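Local coordinates for nudix hydrolase DR_0079 (Deinococcus radiodurans, PDB 2O5F), which hydrolyses nucleoside di- and triphosphates to monophosphates with magnesium as cofactor, with a marked preference for CDP and CTP, at residues Val34-Gln45 with Ser114-Ala125; Asp65-Gln73 with Arg83-Asn91. All blocks are in the same frame, centred on the assembly; numbering follows the deposited sequence.

Interaction 1. Residues Val34-Gln45 with Ser114-Ala125; sequences VRVVNAFLRNSQ and SFMCVYELRSDA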
loop_
_atom_site.group_PDB
_atom_site.type_symbol
_atom_site.label_atom_id
_atom_site.label_comp_id
_atom_site.label_asym_id
_atom_site.label_seq_id
_atom_site.Cartn_x
_atom_site.Cartn_y
_atom_site.Cartn_z
ATOM N N VAL A 34 8.195 -1.103 11.956
ATOM C CA VAL A 34 6.851 -1.668 11.864
ATOM C C VAL A 34 6.543 -2.194 10.463
ATOM O O VAL A 34 7.317 -1.986 9.520
ATOM C CB VAL A 34 5.760 -0.648 12.269
ATOM C CG1 VAL A 34 5.997 -0.183 13.706
ATOM C CG2 VAL A 34 5.755 0.540 11.313
ATOM N N ARG A 35 5.403 -2.874 10.340
ATOM C CA ARG A 35 4.980 -3.474 9.077
ATOM C C ARG A 35 3.734 -2.822 8.471
ATOM O O ARG A 35 2.801 -2.439 9.181
ATOM C CB ARG A 35 4.724 -4.979 9.286
ATOM C CG ARG A 35 5.830 -5.662 10.090
ATOM C CD ARG A 35 5.922 -7.184 9.921
ATOM N NE ARG A 35 4.936 -7.929 10.683
ATOM C CZ ARG A 35 5.099 -9.178 11.122
ATOM N NH1 ARG A 35 6.221 -9.856 10.884
ATOM N NH2 ARG A 35 4.129 -9.753 11.811
ATOM N N VAL A 36 3.742 -2.680 7.151
ATOM C CA VAL A 36 2.608 -2.122 6.424
ATOM C C VAL A 36 2.339 -3.010 5.212
ATOM O O VAL A 36 3.158 -3.859 4.862
ATOM C CB VAL A 36 2.888 -0.679 5.918
ATOM C CG1 VAL A 36 3.159 0.246 7.102
ATOM C CG2 VAL A 36 4.070 -0.677 4.950
ATOM N N VAL A 37 1.186 -2.824 4.589
ATOM C CA VAL A 37 0.850 -3.576 3.387
ATOM C C VAL A 37 0.504 -2.533 2.331
ATOM O O VAL A 37 0.011 -1.448 2.648
ATOM C CB VAL A 37 -0.368 -4.527 3.592
ATOM C CG1 VAL A 37 0.068 -5.801 4.308
ATOM C CG2 VAL A 37 -1.457 -3.823 4.396
ATOM N N ASN A 38 0.791 -2.863 1.080
ATOM C CA ASN A 38 0.509 -1.976 -0.032
ATOM C C ASN A 38 0.052 -2.872 -1.170
ATOM O O ASN A 38 0.515 -4.007 -1.294
ATOM C CB ASN A 38 1.762 -1.197 -0.444
ATOM C CG ASN A 38 2.071 -0.037 0.496
ATOM O OD1 ASN A 38 1.258 0.863 0.669
ATOM N ND2 ASN A 38 3.248 -0.060 1.104
ATOM N N ALA A 39 -0.876 -2.383 -1.977
ATOM C CA ALA A 39 -1.354 -3.173 -3.102
ATOM C C ALA A 39 -1.745 -2.274 -4.250
ATOM O O ALA A 39 -2.094 -1.110 -4.060
ATOM C CB ALA A 39 -2.541 -4.037 -2.687
ATOM N N PHE A 40 -1.654 -2.839 -5.446
ATOM C CA PHE A 40 -2.003 -2.150 -6.663
ATOM C C PHE A 40 -3.098 -2.951 -7.341
ATOM O O PHE A 40 -3.031 -4.178 -7.401
ATOM C CB PHE A 40 -0.799 -2.066 -7.601
ATOM C CG PHE A 40 0.240 -1.080 -7.167
ATOM C CD1 PHE A 40 -0.012 0.283 -7.230
ATOM C CD2 PHE A 40 1.479 -1.513 -6.702
ATOM C CE1 PHE A 40 0.959 1.213 -6.836
ATOM C CE2 PHE A 40 2.457 -0.591 -6.302
ATOM C CZ PHE A 40 2.190 0.775 -6.372
ATOM N N LEU A 41 -4.111 -2.248 -7.821
ATOM C CA LEU A 41 -5.207 -2.866 -8.547
ATOM C C LEU A 41 -4.845 -2.626 -10.014
ATOM O O LEU A 41 -4.759 -1.478 -10.448
ATOM C CB LEU A 41 -6.518 -2.156 -8.209
ATOM C CG LEU A 41 -7.773 -2.615 -8.958
ATOM C CD1 LEU A 41 -8.135 -4.032 -8.524
ATOM C CD2 LEU A 41 -8.927 -1.666 -8.658
ATOM N N ARG A 42 -4.611 -3.694 -10.774
ATOM C CA ARG A 42 -4.255 -3.533 -12.183
ATOM C C ARG A 42 -5.278 -4.184 -13.108
ATOM O O ARG A 42 -5.705 -5.317 -12.879
ATOM C CB ARG A 42 -2.869 -4.126 -12.466
ATOM C CG ARG A 42 -2.395 -3.894 -13.899
ATOM C CD ARG A 42 -1.078 -4.594 -14.189
ATOM N NE ARG A 42 -1.176 -6.029 -13.939
ATOM C CZ ARG A 42 -0.212 -6.905 -14.205
ATOM N NH1 ARG A 42 0.935 -6.496 -14.735
ATOM N NH2 ARG A 42 -0.392 -8.192 -13.935
ATOM N N ASN A 43 -5.669 -3.466 -14.155
ATOM C CA ASN A 43 -6.642 -4.000 -15.094
ATOM C C ASN A 43 -5.968 -4.732 -16.257
ATOM O O ASN A 43 -4.751 -4.894 -16.284
ATOM C CB ASN A 43 -7.567 -2.893 -15.617
ATOM C CG ASN A 43 -6.835 -1.803 -16.398
ATOM O OD1 ASN A 43 -5.722 -1.997 -16.882
ATOM N ND2 ASN A 43 -7.484 -0.645 -16.536
ATOM N N SER A 44 -6.775 -5.172 -17.216
ATOM C CA SER A 44 -6.260 -5.905 -18.364
ATOM C C SER A 44 -5.561 -4.988 -19.360
ATOM O O SER A 44 -4.972 -5.452 -20.335
ATOM C CB SER A 44 -7.405 -6.651 -19.047
ATOM O OG SER A 44 -8.466 -5.775 -19.349
ATOM N N GLN A 45 -5.628 -3.685 -19.107
ATOM C CA GLN A 45 -4.995 -2.696 -19.967
ATOM C C GLN A 45 -3.607 -2.323 -19.444
ATOM O O GLN A 45 -2.908 -1.513 -20.044
ATOM C CB GLN A 45 -5.886 -1.451 -20.051
ATOM C CG GLN A 45 -7.134 -1.631 -20.915
ATOM C CD GLN A 45 -8.362 -0.928 -20.341
ATOM O OE1 GLN A 45 -9.170 -1.536 -19.625
ATOM N NE2 GLN A 45 -8.499 0.363 -20.640
ATOM N N SER A 114 8.731 1.220 5.659
ATOM C CA SER A 114 8.545 0.115 6.594
ATOM C C SER A 114 8.711 -1.235 5.923
ATOM O O SER A 114 8.876 -1.327 4.711
ATOM C CB SER A 114 7.124 0.144 7.173
ATOM O OG SER A 114 6.770 1.410 7.668
ATOM N N PHE A 115 8.652 -2.287 6.736
ATOM C CA PHE A 115 8.707 -3.638 6.220
ATOM C C PHE A 115 7.363 -3.787 5.537
ATOM O O PHE A 115 6.356 -3.252 6.008
ATOM C CB PHE A 115 8.857 -4.630 7.369
ATOM C CG PHE A 115 10.280 -4.833 7.785
ATOM C CD1 PHE A 115 11.104 -5.690 7.065
ATOM C CD2 PHE A 115 10.811 -4.139 8.864
ATOM C CE1 PHE A 115 12.441 -5.855 7.413
ATOM C CE2 PHE A 115 12.151 -4.298 9.219
ATOM C CZ PHE A 115 12.965 -5.163 8.487
ATOM N N MET A 116 7.326 -4.493 4.421
ATOM C CA MET A 116 6.063 -4.609 3.734
ATOM C C MET A 116 5.947 -5.723 2.729
ATOM O O MET A 116 6.935 -6.255 2.218
ATOM C CB MET A 116 5.763 -3.300 3.002
ATOM C CG MET A 116 6.805 -2.931 1.951
ATOM S SD MET A 116 6.363 -1.429 1.041
ATOM C CE MET A 116 6.763 -0.144 2.214
ATOM N N CYS A 117 4.700 -6.074 2.469
ATOM C CA CYS A 117 4.391 -7.041 1.452
ATOM C C CYS A 117 3.543 -6.205 0.508
ATOM O O CYS A 117 2.654 -5.462 0.950
ATOM C CB CYS A 117 3.569 -8.206 1.989
ATOM S SG CYS A 117 3.303 -9.473 0.735
ATOM N N VAL A 118 3.847 -6.307 -0.780
ATOM C CA VAL A 118 3.123 -5.583 -1.814
ATOM C C VAL A 118 2.354 -6.643 -2.594
ATOM O O VAL A 118 2.906 -7.682 -2.954
ATOM C CB VAL A 118 4.087 -4.842 -2.770
ATOM C CG1 VAL A 118 3.306 -3.915 -3.697
ATOM C CG2 VAL A 118 5.111 -4.053 -1.967
ATOM N N TYR A 119 1.076 -6.381 -2.828
ATOM C CA TYR A 119 0.212 -7.312 -3.544
ATOM C C TYR A 119 -0.298 -6.702 -4.831
ATOM O O TYR A 119 -0.255 -5.487 -5.015
ATOM C CB TYR A 119 -1.001 -7.650 -2.683
ATOM C CG TYR A 119 -0.668 -8.269 -1.360
ATOM C CD1 TYR A 119 -0.418 -9.640 -1.253
ATOM C CD2 TYR A 119 -0.601 -7.489 -0.203
ATOM C CE1 TYR A 119 -0.116 -10.215 -0.027
ATOM C CE2 TYR A 119 -0.297 -8.059 1.025
ATOM C CZ TYR A 119 -0.058 -9.417 1.106
ATOM O OH TYR A 119 0.233 -9.982 2.328
ATOM N N GLU A 120 -0.785 -7.551 -5.725
ATOM C CA GLU A 120 -1.371 -7.065 -6.960
ATOM C C GLU A 120 -2.767 -7.678 -7.043
ATOM O O GLU A 120 -2.923 -8.896 -6.954
ATOM C CB GLU A 120 -0.544 -7.475 -8.182
ATOM C CG GLU A 120 -1.159 -6.998 -9.490
ATOM C CD GLU A 120 -0.321 -7.343 -10.704
ATOM O OE1 GLU A 120 -0.217 -8.546 -11.032
ATOM O OE2 GLU A 120 0.241 -6.408 -11.318
ATOM N N LEU A 121 -3.773 -6.821 -7.179
ATOM C CA LEU A 121 -5.165 -7.244 -7.283
ATOM C C LEU A 121 -5.535 -7.079 -8.756
ATOM O O LEU A 121 -5.179 -6.076 -9.375
ATOM C CB LEU A 121 -6.049 -6.339 -6.414
ATOM C CG LEU A 121 -7.378 -6.859 -5.856
ATOM C CD1 LEU A 121 -7.091 -7.935 -4.814
ATOM C CD2 LEU A 121 -8.161 -5.709 -5.208
ATOM N N ARG A 122 -6.233 -8.060 -9.325
ATOM C CA ARG A 122 -6.630 -7.984 -10.730
ATOM C C ARG A 122 -8.127 -7.722 -10.898
ATOM O O ARG A 122 -8.958 -8.482 -10.398
ATOM C CB ARG A 122 -6.268 -9.287 -11.464
ATOM C CG ARG A 122 -4.800 -9.692 -11.401
ATOM C CD ARG A 122 -3.889 -8.541 -11.800
ATOM N NE ARG A 122 -4.295 -7.943 -13.068
ATOM C CZ ARG A 122 -4.108 -8.506 -14.256
ATOM N NH1 ARG A 122 -3.511 -9.688 -14.345
ATOM N NH2 ARG A 122 -4.528 -7.891 -15.351
ATOM N N SER A 123 -8.460 -6.651 -11.615
ATOM C CA SER A 123 -9.845 -6.294 -11.875
ATOM C C SER A 123 -9.955 -5.187 -12.907
ATOM O O SER A 123 -9.131 -4.270 -12.936
ATOM C CB SER A 123 -10.546 -5.824 -10.601
ATOM O OG SER A 123 -11.900 -5.483 -10.875
ATOM N N ASP A 124 -10.971 -5.275 -13.757
ATOM C CA ASP A 124 -11.194 -4.242 -14.757
ATOM C C ASP A 124 -12.276 -3.285 -14.273
ATOM O O ASP A 124 -12.544 -2.277 -14.909
ATOM C CB ASP A 124 -11.607 -4.862 -16.096
ATOM C CG ASP A 124 -10.417 -5.362 -16.893
ATOM O OD1 ASP A 124 -9.540 -4.545 -17.218
ATOM O OD2 ASP A 124 -10.354 -6.568 -17.193
ATOM N N ALA A 125 -12.892 -3.604 -13.138
ATOM C CA ALA A 125 -13.942 -2.763 -12.588
ATOM C C ALA A 125 -13.369 -1.653 -11.718
ATOM O O ALA A 125 -12.395 -1.857 -10.986
ATOM C CB ALA A 125 -14.912 -3.604 -11.763
HETATM O O HOH W 1 -10.572 -0.884 -16.226
#

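Interaction 2. Residues Asp65-Gln73 with Arg83-Asn91; sequences DVSVGGAVQ and RREAREELN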
loop_
_atom_site.group_PDB
_atom_site.type_symbol
_atom_site.label_atom_id
_atom_site.label_comp_id
_atom_site.label_asym_id
_atom_site.label_seq_id
_atom_site.Cartn_x
_atom_site.Cartn_y
_atom_site.Cartn_z
ATOM N N ASP A 65 -1.674 7.913 -4.317
ATOM C CA ASP A 65 -1.238 6.862 -3.405
ATOM C C ASP A 65 -1.437 5.482 -4.021
ATOM O O ASP A 65 -1.935 5.365 -5.137
ATOM C CB ASP A 65 -2.037 6.971 -2.104
ATOM C CG ASP A 65 -1.441 6.154 -0.966
ATOM O OD1 ASP A 65 -0.287 5.693 -1.088
ATOM O OD2 ASP A 65 -2.136 5.994 0.057
ATOM N N VAL A 66 -1.033 4.439 -3.299
ATOM C CA VAL A 66 -1.228 3.076 -3.784
ATOM C C VAL A 66 -2.736 2.829 -3.750
ATOM O O VAL A 66 -3.478 3.530 -3.049
ATOM C CB VAL A 66 -0.544 2.014 -2.864
ATOM C CG1 VAL A 66 0.970 2.113 -2.968
ATOM C CG2 VAL A 66 -0.986 2.224 -1.413
ATOM N N SER A 67 -3.189 1.823 -4.492
ATOM C CA SER A 67 -4.611 1.482 -4.534
ATOM C C SER A 67 -5.154 1.157 -3.143
ATOM O O SER A 67 -6.236 1.614 -2.764
ATOM C CB SER A 67 -4.834 0.270 -5.443
ATOM O OG SER A 67 -4.258 0.480 -6.735
ATOM N N VAL A 68 -4.397 0.352 -2.400
ATOM C CA VAL A 68 -4.777 -0.072 -1.046
ATOM C C VAL A 68 -3.521 -0.069 -0.182
ATOM O O VAL A 68 -2.504 -0.635 -0.567
ATOM C CB VAL A 68 -5.310 -1.526 -1.019
ATOM C CG1 VAL A 68 -5.972 -1.802 0.320
ATOM C CG2 VAL A 68 -6.261 -1.767 -2.167
ATOM N N GLY A 69 -3.585 0.552 0.990
ATOM C CA GLY A 69 -2.409 0.561 1.840
ATOM C C GLY A 69 -2.684 0.921 3.282
ATOM O O GLY A 69 -3.562 1.730 3.569
ATOM N N GLY A 70 -1.930 0.320 4.197
ATOM C CA GLY A 70 -2.121 0.625 5.602
ATOM C C GLY A 70 -1.222 -0.193 6.500
ATOM O O GLY A 70 -0.634 -1.188 6.072
ATOM N N ALA A 71 -1.127 0.223 7.759
ATOM C CA ALA A 71 -0.298 -0.472 8.726
ATOM C C ALA A 71 -0.924 -1.792 9.157
ATOM O O ALA A 71 -2.144 -1.916 9.229
ATOM C CB ALA A 71 -0.068 0.421 9.948
ATOM N N VAL A 72 -0.076 -2.774 9.439
ATOM C CA VAL A 72 -0.532 -4.083 9.892
ATOM C C VAL A 72 -0.725 -3.979 11.407
ATOM O O VAL A 72 0.175 -3.527 12.122
ATOM C CB VAL A 72 0.521 -5.180 9.617
ATOM C CG1 VAL A 72 -0.001 -6.531 10.071
ATOM C CG2 VAL A 72 0.875 -5.210 8.139
ATOM N N GLN A 73 -1.888 -4.389 11.896
ATOM C CA GLN A 73 -2.161 -4.317 13.327
ATOM C C GLN A 73 -1.496 -5.442 14.101
ATOM O O GLN A 73 -1.297 -6.537 13.577
ATOM C CB GLN A 73 -3.667 -4.345 13.580
ATOM C CG GLN A 73 -4.403 -3.174 12.965
ATOM C CD GLN A 73 -5.881 -3.181 13.286
ATOM O OE1 GLN A 73 -6.645 -2.374 12.755
ATOM N NE2 GLN A 73 -6.295 -4.094 14.161
ATOM N N ARG A 83 -6.583 -7.895 3.458
ATOM C CA ARG A 83 -8.021 -8.103 3.328
ATOM C C ARG A 83 -8.803 -6.996 4.030
ATOM O O ARG A 83 -9.819 -6.519 3.522
ATOM C CB ARG A 83 -8.430 -9.460 3.906
ATOM C CG ARG A 83 -9.918 -9.733 3.750
ATOM C CD ARG A 83 -10.308 -11.119 4.230
ATOM N NE ARG A 83 -9.749 -12.185 3.401
ATOM C CZ ARG A 83 -8.637 -12.854 3.687
ATOM N NH1 ARG A 83 -7.950 -12.573 4.787
ATOM N NH2 ARG A 83 -8.214 -13.812 2.875
ATOM N N ARG A 84 -8.319 -6.583 5.197
ATOM C CA ARG A 84 -8.978 -5.537 5.969
ATOM C C ARG A 84 -8.943 -4.172 5.285
ATOM O O ARG A 84 -9.972 -3.508 5.167
ATOM C CB ARG A 84 -8.346 -5.452 7.367
ATOM C CG ARG A 84 -8.873 -4.319 8.242
ATOM C CD ARG A 84 -8.256 -4.356 9.643
ATOM N NE ARG A 84 -6.790 -4.356 9.640
ATOM C CZ ARG A 84 -6.032 -3.325 9.276
ATOM N NH1 ARG A 84 -6.588 -2.189 8.872
ATOM N NH2 ARG A 84 -4.712 -3.421 9.332
ATOM N N GLU A 85 -7.766 -3.748 4.839
ATOM C CA GLU A 85 -7.632 -2.449 4.177
ATOM C C GLU A 85 -8.375 -2.399 2.837
ATOM O O GLU A 85 -8.961 -1.378 2.490
ATOM C CB GLU A 85 -6.157 -2.106 3.954
ATOM C CG GLU A 85 -5.345 -1.898 5.232
ATOM C CD GLU A 85 -5.624 -0.562 5.916
ATOM O OE1 GLU A 85 -5.024 -0.302 6.984
ATOM O OE2 GLU A 85 -6.440 0.228 5.395
ATOM N N ALA A 86 -8.339 -3.493 2.087
ATOM C CA ALA A 86 -9.020 -3.540 0.801
ATOM C C ALA A 86 -10.516 -3.341 0.979
ATOM O O ALA A 86 -11.155 -2.649 0.193
ATOM C CB ALA A 86 -8.752 -4.872 0.097
ATOM N N ARG A 87 -11.092 -3.946 2.008
ATOM C CA ARG A 87 -12.523 -3.778 2.194
ATOM C C ARG A 87 -12.904 -2.429 2.795
ATOM O O ARG A 87 -13.928 -1.863 2.427
ATOM C CB ARG A 87 -13.094 -4.924 3.028
ATOM C CG ARG A 87 -12.578 -5.013 4.434
ATOM C CD ARG A 87 -12.842 -6.407 4.965
ATOM N NE ARG A 87 -14.204 -6.846 4.679
ATOM C CZ ARG A 87 -14.598 -8.114 4.750
ATOM N NH1 ARG A 87 -13.728 -9.057 5.095
ATOM N NH2 ARG A 87 -15.858 -8.439 4.480
ATOM N N GLU A 88 -12.084 -1.889 3.694
ATOM C CA GLU A 88 -12.423 -0.598 4.280
ATOM C C GLU A 88 -12.131 0.602 3.377
ATOM O O GLU A 88 -12.783 1.633 3.497
ATOM C CB GLU A 88 -11.720 -0.405 5.625
ATOM C CG GLU A 88 -10.222 -0.243 5.537
ATOM C CD GLU A 88 -9.590 0.076 6.883
ATOM O OE1 GLU A 88 -8.348 0.181 6.941
ATOM O OE2 GLU A 88 -10.330 0.225 7.881
ATOM N N GLU A 89 -11.164 0.477 2.472
ATOM C CA GLU A 89 -10.832 1.585 1.584
ATOM C C GLU A 89 -11.467 1.475 0.197
ATOM O O GLU A 89 -11.892 2.479 -0.373
ATOM C CB GLU A 89 -9.311 1.706 1.416
ATOM C CG GLU A 89 -8.525 1.832 2.724
ATOM C CD GLU A 89 -7.025 1.969 2.498
ATOM O OE1 GLU A 89 -6.447 1.147 1.746
ATOM O OE2 GLU A 89 -6.417 2.890 3.088
ATOM N N LEU A 90 -11.532 0.263 -0.345
ATOM C CA LEU A 90 -12.079 0.080 -1.689
ATOM C C LEU A 90 -13.363 -0.728 -1.735
ATOM O O LEU A 90 -13.931 -0.919 -2.811
ATOM C CB LEU A 90 -11.041 -0.613 -2.582
ATOM C CG LEU A 90 -9.654 0.015 -2.773
ATOM C CD1 LEU A 90 -8.906 -0.774 -3.855
ATOM C CD2 LEU A 90 -9.774 1.477 -3.198
ATOM N N ASN A 91 -13.825 -1.186 -0.575
ATOM C CA ASN A 91 -15.027 -2.010 -0.494
ATOM C C ASN A 91 -14.861 -3.218 -1.397
ATOM O O ASN A 91 -15.791 -3.622 -2.096
ATOM C CB ASN A 91 -16.272 -1.225 -0.913
ATOM C CG ASN A 91 -16.699 -0.229 0.132
ATOM O OD1 ASN A 91 -16.685 0.980 -0.097
ATOM N ND2 ASN A 91 -17.074 -0.732 1.297
#

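Interaction 1. Residues Val34-Gln45 with Ser114-Ala125
Backbone hydrogen bonds join R35-R42 to F115-R122 as parallel neighbours, their short axes 21° apart. F115 N gives to V34 O and V36 N to F115 O; farther on, N38 N gives to C117 O and N38 O accepts from Y119 N, and F40 bonds through both its N and its O, L121 N reaching F40 O at 2.8 Å.

Charged groups gather where the strands end. The carboxylate of E120 lies over one face of the R42 guanidinium, with R42 NH2 2.9 Å from E120 OE1. No N-H points at that oxygen, so the pair attracts by charge alone; R100 and Y167 also hold this carboxylate. R122 folds back at chi2 and chi3 (both -51°), which lets R122 NE give a nearly straight bond to R42 O at 3.0 Å. Beyond the strands, D124 OD1 takes S44 N and S44 OG from opposite faces of its carboxylate plane, the latter at 2.7 Å.

On the face of V37, A39 and L41, L41 CD1 meets L121 CD2 at 3.7 Å, while V37 CG1 comes to the edge of the Y119 ring, which also stacks with F82 of helix 78-90. On the other, V36 CG2 packs on M116 CB. Such a parallel pair, central in a mixed four-stranded sheet covered by helices, belongs to the alpha/beta/alpha sandwich of the Nudix fold.

Interaction 2. Residues Asp65-Gln73 with Arg83-Asn91
The guanidinium of R84 has Q73 OE1 over the centre of one face, 3.6 Å above the plane, and the carbonyl oxygen of A71 at its edge. The Q73 amide is turned only 23° from the guanidinium, so the two flat groups are layered. At the edge, R84 NH2 donates to A71 O at 3.0 Å, in the plane of both groups. A bend at chi3 (55°) turns the head of the otherwise extended R84 chain, whose NE pairs with E76 while NH1 makes salt bridges to E85 and E88.

Farther along the helix, E89 OE1 receives the backbone N-H of G69 on its syn lone pair at 3.0 Å. E85 bends at chi2 (-75°) and brings OE1 to 3.3 Å from G70 CA, close against the backbone of this glycine.

Apolar packing completes the contact. V68 CG1 lies against the helix backbone at A86 N and reaches A86 CB, while V68 CG2 presses on L90 CD1 at 3.3 Å, a tight fit.

G69-Q73 and the helix belong to the Nudix box, whose loop-helix-loop carries the inferred magnesium ligands E85 and E89. The contact sets carboxylates close together beside R84, which probably offsets part of their charge; this is consistent with magnesium binding, and the G69 bond helps fix E89 there.

After the hairpin of strands 8-12 and 18-23 the chain enters 34-45, then passes through 65-73 and 83-91 before reaching 114-125. Interaction 2 closes a short loop, with nine residues between its segments, and lies wholly within the longer excursion of 68 residues that interaction 1 closes; the two do not cross. They meet at strand 35-42, which pairs in parallel with 115-122 on one side and antiparallel with 68-71 on the other. Backbone bonds between A39 and V68 and between V37 and G70 connect them directly. The sheet centre is thereby tied through its outer strand to helix 78-90, which bears the inferred magnesium ligands.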